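Local coordinates for protein cadherin-related family member 2 (PDB 5CZR) that joins calcium-dependent heterophilic complexes with CDHR5 on adjacent microvilli and so controls how microvilli pack at the apical membrane of epithelial cells, at residues E145-S150 against Y181-K186. Sequence-based numbering, arbitrary orientation.
Sequences EKVIPS and YQLELK
Glu145 and Lys146 both face Glu184 in a classic beta bulge, where the edge strand 140-148 runs antiparallel to strand 180-189 in the second cadherin repeat, a Greek-key beta sandwich. Backbone hydrogen bonds hold both sides of the bulge: Glu145 N gives its hydrogen to Glu184 O at 2.8 Å, and Glu184 N reaches Lys146 O at 2.9 Å. Further along, Ile148 and Gln182 form a hydrogen-bonded pair, each N donating to the other's O. The carboxylate oxygens of Glu184 rest against methylene groups of the two bulge residues. With CG anti to the backbone N (chi1 -175°) and an extended chain, Glu184 sets its carboxylate over the bulge, OE2 4.0 Å from Glu145 CB and OE1 4.0 Å from Lys146 CD; Lys146 NZ stays 5.4 Å from Glu184 OE1, too far for a salt bridge. A glycine in place of Glu184 would probably leave Glu145 CB and the Lys146 methylenes less covered, with no carboxylate over them. On the inner face, Val147 CG1 lies near Leu183 CD1 and CD1 of Tyr181, a residue whose ring also meets Phe158 edge-to-face. After a cis peptide, Pro149 crosses the tyrosine at about a right angle, its CD 3.7 Å from Tyr181 CD1.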
loop_
_atom_site.group_PDB
_atom_site.type_symbol
_atom_site.label_atom_id
_atom_site.label_comp_id
_atom_site.label_asym_id
_atom_site.label_seq_id
_atom_site.Cartn_x
_atom_site.Cartn_y
_atom_site.Cartn_z
ATOM N N GLU A 145 -9.532 -14.471 -14.147
ATOM C CA GLU A 145 -10.854 -13.870 -14.019
ATOM C C GLU A 145 -11.761 -14.338 -15.113
ATOM O O GLU A 145 -12.962 -14.418 -14.930
ATOM C CB GLU A 145 -10.769 -12.343 -14.073
ATOM C CG GLU A 145 -10.245 -11.700 -12.804
ATOM C CD GLU A 145 -11.123 -12.001 -11.609
ATOM O OE1 GLU A 145 -12.310 -11.615 -11.622
ATOM O OE2 GLU A 145 -10.621 -12.653 -10.678
ATOM N N LYS A 146 -11.185 -14.652 -16.264
ATOM C CA LYS A 146 -11.992 -15.012 -17.390
ATOM C C LYS A 146 -11.153 -15.735 -18.396
ATOM O O LYS A 146 -9.987 -15.376 -18.632
ATOM C CB LYS A 146 -12.563 -13.744 -18.009
ATOM C CG LYS A 146 -13.593 -13.935 -19.087
ATOM C CD LYS A 146 -13.924 -12.553 -19.661
ATOM C CE LYS A 146 -15.400 -12.389 -19.958
ATOM N NZ LYS A 146 -15.587 -11.424 -21.068
ATOM N N VAL A 147 -11.771 -16.726 -19.037
ATOM C CA VAL A 147 -11.154 -17.378 -20.174
ATOM C C VAL A 147 -12.051 -17.267 -21.414
ATOM O O VAL A 147 -13.241 -17.566 -21.351
ATOM C CB VAL A 147 -10.874 -18.846 -19.860
ATOM C CG1 VAL A 147 -10.125 -19.479 -21.010
ATOM C CG2 VAL A 147 -10.086 -18.935 -18.561
ATOM N N ILE A 148 -11.429 -16.937 -22.542
ATOM C CA ILE A 148 -12.081 -16.904 -23.848
ATOM C C ILE A 148 -11.318 -17.796 -24.820
ATOM O O ILE A 148 -10.095 -17.698 -24.864
ATOM C CB ILE A 148 -12.045 -15.490 -24.353
ATOM C CG1 ILE A 148 -12.981 -14.719 -23.433
ATOM C CG2 ILE A 148 -12.506 -15.401 -25.787
ATOM C CD1 ILE A 148 -13.474 -13.368 -23.836
ATOM N N PRO A 149 -11.991 -18.695 -25.548
ATOM C CA PRO A 149 -13.438 -18.952 -25.435
ATOM C C PRO A 149 -13.881 -19.528 -24.088
ATOM O O PRO A 149 -13.083 -20.118 -23.372
ATOM C CB PRO A 149 -13.726 -19.977 -26.558
ATOM C CG PRO A 149 -12.443 -20.147 -27.314
ATOM C CD PRO A 149 -11.327 -19.675 -26.422
ATOM N N SER A 150 -15.153 -19.297 -23.748
ATOM C CA SER A 150 -15.755 -19.727 -22.484
ATOM C C SER A 150 -16.504 -20.940 -22.854
ATOM O O SER A 150 -17.217 -20.852 -23.803
ATOM C CB SER A 150 -16.738 -18.686 -21.974
ATOM O OG SER A 150 -16.080 -17.441 -21.878
ATOM N N TYR A 181 -6.437 -19.160 -26.641
ATOM C CA TYR A 181 -7.118 -18.715 -25.446
ATOM C C TYR A 181 -6.641 -17.329 -25.082
ATOM O O TYR A 181 -5.465 -17.023 -25.217
ATOM C CB TYR A 181 -6.853 -19.682 -24.292
ATOM C CG TYR A 181 -7.382 -21.069 -24.595
ATOM C CD1 TYR A 181 -8.722 -21.390 -24.369
ATOM C CD2 TYR A 181 -6.546 -22.051 -25.145
ATOM C CE1 TYR A 181 -9.220 -22.667 -24.651
ATOM C CE2 TYR A 181 -7.028 -23.307 -25.444
ATOM C CZ TYR A 181 -8.374 -23.612 -25.194
ATOM O OH TYR A 181 -8.862 -24.855 -25.480
ATOM N N GLN A 182 -7.565 -16.510 -24.591
ATOM C CA GLN A 182 -7.193 -15.287 -23.892
ATOM C C GLN A 182 -7.572 -15.383 -22.431
ATOM O O GLN A 182 -8.729 -15.648 -22.113
ATOM C CB GLN A 182 -7.892 -14.106 -24.506
ATOM C CG GLN A 182 -7.194 -12.809 -24.174
ATOM C CD GLN A 182 -8.113 -11.613 -24.246
ATOM O OE1 GLN A 182 -9.246 -11.576 -23.688
ATOM N NE2 GLN A 182 -7.596 -10.582 -24.881
ATOM N N LEU A 183 -6.585 -15.221 -21.562
ATOM C CA LEU A 183 -6.778 -15.317 -20.124
ATOM C C LEU A 183 -6.707 -13.922 -19.561
ATOM O O LEU A 183 -5.709 -13.228 -19.774
ATOM C CB LEU A 183 -5.685 -16.152 -19.425
ATOM C CG LEU A 183 -5.740 -17.679 -19.358
ATOM C CD1 LEU A 183 -6.035 -18.201 -20.729
ATOM C CD2 LEU A 183 -4.465 -18.304 -18.848
ATOM N N GLU A 184 -7.755 -13.520 -18.839
ATOM C CA GLU A 184 -7.744 -12.277 -18.142
ATOM C C GLU A 184 -7.270 -12.577 -16.735
ATOM O O GLU A 184 -7.824 -13.434 -16.069
ATOM C CB GLU A 184 -9.126 -11.642 -18.110
ATOM C CG GLU A 184 -9.115 -10.262 -17.473
ATOM C CD GLU A 184 -10.497 -9.681 -17.257
ATOM O OE1 GLU A 184 -11.375 -9.898 -18.099
ATOM O OE2 GLU A 184 -10.714 -9.017 -16.230
ATOM N N LEU A 185 -6.219 -11.890 -16.309
ATOM C CA LEU A 185 -5.638 -12.121 -14.992
ATOM C C LEU A 185 -5.810 -10.883 -14.131
ATOM O O LEU A 185 -5.781 -9.734 -14.620
ATOM C CB LEU A 185 -4.147 -12.468 -15.117
ATOM C CG LEU A 185 -3.779 -13.535 -16.149
ATOM C CD1 LEU A 185 -2.288 -13.578 -16.383
ATOM C CD2 LEU A 185 -4.308 -14.906 -15.742
ATOM N N LYS A 186 -5.909 -11.123 -12.839
ATOM C CA LYS A 186 -5.969 -10.062 -11.851
ATOM C C LYS A 186 -5.021 -10.426 -10.682
ATOM O O LYS A 186 -4.782 -11.610 -10.386
ATOM C CB LYS A 186 -7.394 -9.947 -11.353
ATOM C CG LYS A 186 -7.712 -8.657 -10.649
ATOM C CD LYS A 186 -9.174 -8.489 -10.140
ATOM C CE LYS A 186 -9.736 -7.047 -10.356
ATOM N NZ LYS A 186 -11.075 -6.763 -9.749
#